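Local coordinates for protein beta-mannosidase (Trichoderma harzianum, PDB 4CVU) that probably hydrolyses terminal beta-mannose residues from the non-reducing ends of beta-mannosides, as a glycoside hydrolase of family 2, at residues Q679-K684 with S884-L889; Q688-G693 with E698-S703; W706-I711 with A718-D723. One frame throughout, in Å; residues are numbered along the deposited sequence.

Overall arrangement
All three contacts involve helix 664-692, strand 702-705 or the loop after it, where the catalytic alpha/beta barrel closes. Helix 664-692 supplies one side of both contact 1 and contact 2, whose centres are about 22 Å apart. Contact 1 ties this helix to the C-terminal Ig-fold domain. Contact 2 joins its end to strand 702-705, and contact 3 lies in the loop beyond. The centres of contacts 1 and 3 are about 17 Å apart, but their segments touch through probable hydrogen bonds, Tyr683 OH to Trp706 O (2.8 Å) and Gln679 NE2 to Ala718 O (3.2 Å). Contact 3 is at the barrel end where family 2 enzymes hold their active site; contact 2, about 23 Å away, is at the other.

Contact 1 of 3, residues Q679-K684 with S884-L889; sequences QADMYK and SLYTWL
Asp681 and Tyr886 both set CG anti to the carbonyl carbon, at chi1 -85° and -64°, and their side chains extend toward each other from opposite directions, one from the helix and one from the Ig-fold domain. Their backbones stay well apart, with 10.5 Å between Asp681 CA and Tyr886 CA. The phenol ends the span: Tyr886 OH donates to Asp681 OD2 over a short 2.5 Å. The hydroxyl meets the carboxylate on its syn side, a little out of plane. Carboxylate and ring are turned 58° against each other, and the acid stays at the ring edge, with Asp681 OD2 3.3 Å from Tyr886 CE1. Tyr656 OH also bonds to OD2, and these two phenols around one oxygen would probably favour the charged form of the acid. A cadmium ion is bound about 6 Å from the Tyr886 side chain. Tyr886 sits where its strand turns a corner, with positive phi. Nearby, Ser884 OG donates to Thr887 OG1 at 2.6 Å, linking the residues before and after that corner. Trp888 also meets His673 of the same helix. Between these segments one polar bond joins an outer barrel helix to a corner of the C-terminal Ig-like domain.

Contact 2 of 3, residues Q688-G693 with E698-S703; sequences QFYRRG and ERQLGS
One backbone hydrogen bond joins the segments: Gln700 N donates to Gly693 O at 3.0 Å. Its N-H points well at the oxygen, at 164°, but approaches from above the carbonyl plane. Other polar bonds hold the Gln700 side chain, which bends at chi2 (-86°) and curls toward Gly702 of its own segment. Gln700 OE1 accepts from Gly702 N at 3.1 Å, and Gln700 NE2 donates to Gly702 O at 2.8 Å. Both ends of the amide are thus used and its rotation is fixed. A water bonds to Glu698 OE2 at 2.8 Å and, weakly, to Phe689 O. The segments flank the turn from helix 664-692 into strand 702-705, which lies parallel to strand 380-389 and closes the alpha/beta barrel. In the packing, Gly693 buries the most surface. It has no side chain, and the Glu698 carboxylate comes close, with OE2 3.5 Å from Gly693 CA. The fixed amide also packs against Tyr690. Its plane is only 11° from that of the Tyr690 ring, and Gln700 NE2 lies 3.5 Å from Tyr690 CB, near the root of the ring. The hydroxyl of that ring bonds to Glu686. With an alanine here in place of Gln700, Gly702 N and Gly702 O would probably lose these mates, and a gap would open beside Tyr690.

Contact 3 of 3, residues W706-I711 with A718-D723; sequences WQLNDI and AGLEYD
The loop after strand 702-705, at the C-terminal end of the barrel strands, winds round so that Asn709 and Leu720 are joined by a single isolated beta bridge. It starts with a cis peptide between Trp706 and Gln707, a feature of this barrel position in related glycoside hydrolases. The two segments run in roughly the same direction. Leu708 O takes two backbone donors. Leu720 N lies at 2.9 Å, nearly along the C=O axis, while Gly719 N, at 3.0 Å, comes from above the carbonyl plane. Gly719 N also makes a weak bond to Gln707 O. The Gln707 side chain leaves between its backbone N and carbonyl carbon (chi1 57°), then runs extended beyond CG. This brings Gln707 NE2 to Asn709 O at 2.8 Å in an almost straight bond (173°), and lays Gln707 CG against the backbone of Ala718. Ala718 CB also lies 3.2 Å from Asp710 OD1, which bonds to Thr716. A water links Asp710 OD2, at 2.9 Å, to Tyr722 N. Leucine methyls press tightly together, with 3.4 Å between Leu708 CD1 and Leu720 CD1. Tyr722 CD1 sits 3.2 Å from Ile711 O, and its hydroxyl reaches Asp393. Leu708 also packs on strand 380-389 and on Leu407 and Val411 of helix 401-413, whose Ser410 touches Leu720. Trp706 meets Trp422, just past strand 418-421, edge-to-face, and helix 729-736 follows the loop.

Contact 1 of 3, residues Q679-K684 with S884-L889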
# COMPACT_ATOMS: atom_id res chain seq x y z
N GLN A 679 4.56 17.79 -20.65
CA GLN A 679 4.50 16.73 -21.67
C GLN A 679 3.39 17.00 -22.67
O GLN A 679 3.61 16.79 -23.85
CB GLN A 679 4.24 15.35 -21.02
CG GLN A 679 4.27 14.13 -21.95
CD GLN A 679 3.56 12.93 -21.27
OE1 GLN A 679 2.68 13.16 -20.50
NE2 GLN A 679 3.90 11.71 -21.63
N ALA A 680 2.18 17.34 -22.21
CA ALA A 680 1.06 17.62 -23.13
C ALA A 680 1.41 18.74 -24.11
O ALA A 680 1.19 18.63 -25.32
CB ALA A 680 -0.13 18.01 -22.37
N ASP A 681 1.91 19.82 -23.56
CA ASP A 681 2.17 21.03 -24.34
C ASP A 681 3.30 20.76 -25.34
O ASP A 681 3.26 21.28 -26.46
CB ASP A 681 2.49 22.20 -23.40
CG ASP A 681 1.23 22.92 -22.87
OD1 ASP A 681 0.14 22.72 -23.45
OD2 ASP A 681 1.31 23.68 -21.87
N MET A 682 4.33 20.04 -24.92
CA MET A 682 5.40 19.65 -25.86
C MET A 682 4.90 18.74 -26.99
O MET A 682 5.26 18.96 -28.13
CB MET A 682 6.61 19.04 -25.14
CG MET A 682 7.87 19.03 -26.03
SD MET A 682 9.25 18.10 -25.33
CE MET A 682 8.49 16.49 -25.30
N TYR A 683 4.04 17.76 -26.69
CA TYR A 683 3.54 16.88 -27.74
C TYR A 683 2.70 17.67 -28.74
O TYR A 683 2.86 17.53 -29.96
CB TYR A 683 2.74 15.68 -27.18
CG TYR A 683 3.59 14.58 -26.57
CD1 TYR A 683 4.60 14.88 -25.67
CD2 TYR A 683 3.32 13.25 -26.81
CE1 TYR A 683 5.35 13.89 -25.08
CE2 TYR A 683 4.06 12.25 -26.20
CZ TYR A 683 5.06 12.59 -25.33
OH TYR A 683 5.83 11.65 -24.73
N LYS A 684 1.83 18.55 -28.20
CA LYS A 684 1.02 19.47 -29.02
C LYS A 684 1.90 20.26 -29.94
O LYS A 684 1.64 20.38 -31.15
CB LYS A 684 0.27 20.42 -28.11
CG LYS A 684 -0.58 21.45 -28.80
CD LYS A 684 -0.88 22.61 -27.84
CE LYS A 684 -1.70 23.69 -28.46
NZ LYS A 684 -1.97 24.80 -27.49
N SER A 884 -9.64 31.06 -16.51
CA SER A 884 -8.97 29.89 -15.98
C SER A 884 -8.16 29.22 -17.05
O SER A 884 -8.70 28.91 -18.10
CB SER A 884 -10.02 28.92 -15.44
OG SER A 884 -9.44 27.64 -15.40
N LEU A 885 -6.87 28.98 -16.81
CA LEU A 885 -6.01 28.27 -17.75
C LEU A 885 -5.81 26.83 -17.32
O LEU A 885 -5.67 26.56 -16.13
CB LEU A 885 -4.63 28.96 -17.85
CG LEU A 885 -4.65 30.41 -18.29
CD1 LEU A 885 -3.22 30.97 -18.39
CD2 LEU A 885 -5.36 30.49 -19.62
N TYR A 886 -5.80 25.91 -18.29
CA TYR A 886 -5.50 24.51 -18.07
C TYR A 886 -6.51 23.99 -17.04
O TYR A 886 -6.09 23.40 -16.07
CB TYR A 886 -4.10 24.24 -17.52
CG TYR A 886 -2.99 24.66 -18.48
CD1 TYR A 886 -2.57 23.82 -19.46
CD2 TYR A 886 -2.41 25.89 -18.37
CE1 TYR A 886 -1.56 24.20 -20.38
CE2 TYR A 886 -1.40 26.29 -19.28
CZ TYR A 886 -0.98 25.42 -20.26
OH TYR A 886 0.04 25.78 -21.20
N THR A 887 -7.79 24.29 -17.26
CA THR A 887 -8.88 23.79 -16.38
C THR A 887 -8.90 22.30 -16.44
O THR A 887 -8.84 21.76 -17.54
CB THR A 887 -10.22 24.36 -16.89
OG1 THR A 887 -10.09 25.77 -17.05
CG2 THR A 887 -11.38 24.08 -15.93
N TRP A 888 -9.07 21.61 -15.29
CA TRP A 888 -8.74 20.20 -15.24
C TRP A 888 -9.68 19.53 -14.29
O TRP A 888 -9.67 19.87 -13.13
CB TRP A 888 -7.29 20.01 -14.73
CG TRP A 888 -6.88 18.57 -14.64
CD1 TRP A 888 -6.70 17.83 -13.49
CD2 TRP A 888 -6.65 17.68 -15.74
NE1 TRP A 888 -6.33 16.52 -13.82
CE2 TRP A 888 -6.31 16.40 -15.19
CE3 TRP A 888 -6.66 17.83 -17.12
CZ2 TRP A 888 -6.02 15.32 -15.98
CZ3 TRP A 888 -6.38 16.73 -17.91
CH2 TRP A 888 -6.07 15.50 -17.35
N LEU A 889 -10.43 18.57 -14.81
CA LEU A 889 -11.33 17.72 -14.04
C LEU A 889 -10.61 16.45 -13.73
O LEU A 889 -9.93 15.91 -14.60
CB LEU A 889 -12.55 17.42 -14.87
CG LEU A 889 -13.40 18.66 -15.25
CD1 LEU A 889 -14.14 18.40 -16.54
CD2 LEU A 889 -14.36 18.99 -14.15

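Contact 2 of 3, residues Q688-G693 with E698-S703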
# COMPACT_ATOMS: atom_id res chain seq x y z
N GLN A 688 1.44 19.56 -34.05
CA GLN A 688 0.97 20.61 -34.96
C GLN A 688 2.07 20.94 -35.99
O GLN A 688 1.78 21.26 -37.12
CB GLN A 688 0.56 21.86 -34.19
CG GLN A 688 1.68 22.61 -33.47
CD GLN A 688 1.19 23.86 -32.74
OE1 GLN A 688 0.11 23.87 -32.13
NE2 GLN A 688 1.99 24.93 -32.81
N PHE A 689 3.32 20.84 -35.59
CA PHE A 689 4.45 21.06 -36.53
C PHE A 689 4.57 19.92 -37.58
O PHE A 689 4.77 20.17 -38.76
CB PHE A 689 5.75 21.20 -35.73
CG PHE A 689 6.99 21.10 -36.56
CD1 PHE A 689 7.55 22.22 -37.12
CD2 PHE A 689 7.60 19.88 -36.75
CE1 PHE A 689 8.68 22.12 -37.88
CE2 PHE A 689 8.73 19.76 -37.53
CZ PHE A 689 9.27 20.89 -38.09
N TYR A 690 4.40 18.68 -37.13
CA TYR A 690 4.39 17.54 -38.06
C TYR A 690 3.21 17.64 -39.05
O TYR A 690 3.38 17.44 -40.26
CB TYR A 690 4.34 16.19 -37.32
CG TYR A 690 5.53 15.90 -36.44
CD1 TYR A 690 6.83 16.21 -36.86
CD2 TYR A 690 5.36 15.36 -35.14
CE1 TYR A 690 7.92 15.99 -36.02
CE2 TYR A 690 6.44 15.14 -34.32
CZ TYR A 690 7.72 15.45 -34.75
OH TYR A 690 8.83 15.22 -33.91
N ARG A 691 2.02 17.96 -38.53
CA ARG A 691 0.84 18.05 -39.37
C ARG A 691 0.87 19.15 -40.41
O ARG A 691 0.45 18.92 -41.52
CB ARG A 691 -0.38 18.26 -38.55
CG ARG A 691 -0.74 17.00 -37.77
CD ARG A 691 -2.13 17.17 -37.23
NE ARG A 691 -3.16 17.18 -38.27
CZ ARG A 691 -4.47 17.18 -38.00
NH1 ARG A 691 -4.89 17.16 -36.73
NH2 ARG A 691 -5.36 17.16 -38.99
N ARG A 692 1.27 20.34 -40.01
CA ARG A 692 1.53 21.45 -40.96
C ARG A 692 2.48 21.06 -42.10
O ARG A 692 2.40 21.57 -43.24
CB ARG A 692 2.09 22.66 -40.21
CG ARG A 692 2.37 23.86 -41.11
CD ARG A 692 3.00 25.03 -40.40
NE ARG A 692 4.34 24.72 -39.91
CZ ARG A 692 5.11 25.55 -39.22
NH1 ARG A 692 4.70 26.78 -38.93
NH2 ARG A 692 6.31 25.15 -38.80
N GLY A 693 3.45 20.22 -41.78
CA GLY A 693 4.38 19.70 -42.76
C GLY A 693 3.75 18.96 -43.94
O GLY A 693 4.39 18.79 -44.95
N GLU A 698 8.42 18.72 -47.60
CA GLU A 698 8.53 17.39 -47.03
C GLU A 698 7.26 16.53 -47.27
O GLU A 698 7.36 15.35 -47.44
CB GLU A 698 8.93 17.43 -45.55
CG GLU A 698 7.89 18.04 -44.64
CD GLU A 698 8.24 19.41 -44.17
OE1 GLU A 698 8.84 20.19 -44.95
OE2 GLU A 698 7.92 19.70 -43.01
N ARG A 699 6.11 17.16 -47.33
CA ARG A 699 4.85 16.47 -47.51
C ARG A 699 4.75 15.39 -46.44
O ARG A 699 4.84 14.23 -46.72
CB ARG A 699 4.71 15.86 -48.90
CG ARG A 699 3.29 15.90 -49.43
CD ARG A 699 2.43 14.94 -48.66
NE ARG A 699 1.18 14.58 -49.29
CZ ARG A 699 0.06 15.26 -49.17
NH1 ARG A 699 0.03 16.39 -48.52
NH2 ARG A 699 -1.03 14.79 -49.72
N GLN A 700 4.78 15.84 -45.21
CA GLN A 700 4.75 14.97 -44.05
C GLN A 700 3.37 14.27 -43.91
O GLN A 700 2.36 14.92 -44.01
CB GLN A 700 5.07 15.83 -42.83
CG GLN A 700 5.84 15.16 -41.69
CD GLN A 700 4.91 14.45 -40.74
OE1 GLN A 700 3.72 14.47 -40.93
NE2 GLN A 700 5.46 13.84 -39.70
N LEU A 701 3.33 12.97 -43.61
CA LEU A 701 2.05 12.26 -43.56
C LEU A 701 1.82 11.34 -42.36
O LEU A 701 1.07 10.35 -42.49
CB LEU A 701 1.82 11.47 -44.84
CG LEU A 701 1.58 12.25 -46.13
CD1 LEU A 701 1.36 11.25 -47.28
CD2 LEU A 701 0.40 13.16 -46.07
N GLY A 702 2.39 11.67 -41.19
CA GLY A 702 2.13 10.85 -40.02
C GLY A 702 2.68 11.34 -38.71
O GLY A 702 3.76 11.94 -38.66
N SER A 703 1.91 11.07 -37.63
CA SER A 703 2.31 11.36 -36.28
C SER A 703 1.92 10.21 -35.40
O SER A 703 0.70 9.99 -35.19
CB SER A 703 1.58 12.59 -35.78
OG SER A 703 1.86 12.85 -34.42
O HOH W 1 7.09 18.53 -40.62

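Contact 3 of 3, residues W706-I711 with A718-D723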
# COMPACT_ATOMS: atom_id res chain seq x y z
N TRP A 706 5.24 8.74 -28.90
CA TRP A 706 5.78 7.76 -27.96
C TRP A 706 5.35 8.19 -26.56
O TRP A 706 5.79 9.24 -26.09
CB TRP A 706 7.33 7.66 -28.07
CG TRP A 706 7.74 6.52 -27.22
CD1 TRP A 706 7.99 6.55 -25.90
CD2 TRP A 706 7.76 5.13 -27.59
NE1 TRP A 706 8.21 5.30 -25.41
CE2 TRP A 706 8.08 4.40 -26.43
CE3 TRP A 706 7.59 4.45 -28.79
CZ2 TRP A 706 8.21 3.05 -26.44
CZ3 TRP A 706 7.71 3.08 -28.80
CH2 TRP A 706 8.02 2.38 -27.62
N GLN A 707 4.50 7.45 -25.83
CA GLN A 707 3.95 6.16 -26.14
C GLN A 707 2.50 6.21 -25.69
O GLN A 707 2.12 7.10 -24.92
CB GLN A 707 4.67 5.04 -25.37
CG GLN A 707 4.64 5.21 -23.86
CD GLN A 707 5.68 4.40 -23.10
OE1 GLN A 707 6.85 4.73 -23.11
NE2 GLN A 707 5.23 3.34 -22.41
N LEU A 708 1.67 5.31 -26.21
CA LEU A 708 0.26 5.38 -25.89
C LEU A 708 0.10 5.11 -24.43
O LEU A 708 -0.58 5.86 -23.72
CB LEU A 708 -0.55 4.36 -26.72
CG LEU A 708 -2.01 4.10 -26.24
CD1 LEU A 708 -2.89 5.27 -26.53
CD2 LEU A 708 -2.57 2.91 -26.94
N ASN A 709 0.70 4.00 -23.98
CA ASN A 709 0.21 3.33 -22.77
C ASN A 709 1.31 2.83 -21.83
O ASN A 709 2.48 2.74 -22.25
CB ASN A 709 -0.72 2.19 -23.16
CG ASN A 709 0.01 1.08 -23.90
OD1 ASN A 709 0.71 1.33 -24.88
ND2 ASN A 709 -0.16 -0.16 -23.43
N ASP A 710 0.92 2.46 -20.60
CA ASP A 710 1.84 2.03 -19.53
C ASP A 710 1.68 0.55 -19.19
O ASP A 710 0.57 0.03 -19.18
CB ASP A 710 1.61 2.79 -18.20
CG ASP A 710 2.40 4.08 -18.09
OD1 ASP A 710 3.56 4.13 -18.52
OD2 ASP A 710 1.85 5.06 -17.52
N ILE A 711 2.81 -0.10 -18.88
CA ILE A 711 2.82 -1.49 -18.42
C ILE A 711 2.72 -1.64 -16.90
O ILE A 711 2.40 -2.72 -16.39
CB ILE A 711 4.12 -2.17 -18.92
CG1 ILE A 711 3.93 -3.65 -19.03
CG2 ILE A 711 5.29 -1.85 -18.04
CD1 ILE A 711 5.13 -4.38 -19.65
N ALA A 718 4.03 7.50 -21.35
CA ALA A 718 2.65 7.14 -21.61
C ALA A 718 1.70 8.31 -21.53
O ALA A 718 1.97 9.30 -20.82
CB ALA A 718 2.20 6.05 -20.62
N GLY A 719 0.62 8.24 -22.32
CA GLY A 719 -0.50 9.13 -22.20
C GLY A 719 -1.62 8.44 -21.40
O GLY A 719 -2.43 9.11 -20.83
N LEU A 720 -1.63 7.14 -21.39
CA LEU A 720 -2.66 6.34 -20.64
C LEU A 720 -1.93 5.50 -19.62
O LEU A 720 -1.03 4.75 -19.96
CB LEU A 720 -3.42 5.43 -21.58
CG LEU A 720 -4.06 6.02 -22.86
CD1 LEU A 720 -4.70 4.90 -23.65
CD2 LEU A 720 -5.05 7.14 -22.60
N GLU A 721 -2.38 5.61 -18.38
CA GLU A 721 -1.73 5.00 -17.24
C GLU A 721 -2.23 3.54 -17.17
O GLU A 721 -3.12 3.14 -17.94
CB GLU A 721 -1.99 5.86 -15.96
CG GLU A 721 -1.45 7.31 -16.04
CD GLU A 721 -1.95 8.22 -14.91
OE1 GLU A 721 -2.56 7.72 -13.93
OE2 GLU A 721 -1.69 9.44 -14.95
N TYR A 722 -1.58 2.75 -16.31
CA TYR A 722 -1.72 1.32 -16.29
C TYR A 722 -3.18 0.89 -16.33
O TYR A 722 -3.54 -0.06 -17.05
CB TYR A 722 -0.96 0.70 -15.11
CG TYR A 722 -1.14 -0.80 -14.92
CD1 TYR A 722 -0.63 -1.75 -15.83
CD2 TYR A 722 -1.81 -1.28 -13.81
CE1 TYR A 722 -0.82 -3.11 -15.63
CE2 TYR A 722 -2.00 -2.63 -13.60
CZ TYR A 722 -1.48 -3.56 -14.51
OH TYR A 722 -1.67 -4.92 -14.25
N ASP A 723 -4.01 1.62 -15.60
CA ASP A 723 -5.42 1.16 -15.40
C ASP A 723 -6.30 1.79 -16.47
O ASP A 723 -7.49 1.56 -16.54
CB ASP A 723 -5.90 1.46 -14.00
CG ASP A 723 -6.23 2.93 -13.73
OD1 ASP A 723 -5.87 3.90 -14.48
OD2 ASP A 723 -6.82 3.11 -12.65
O HOH W 2 0.90 4.00 -14.97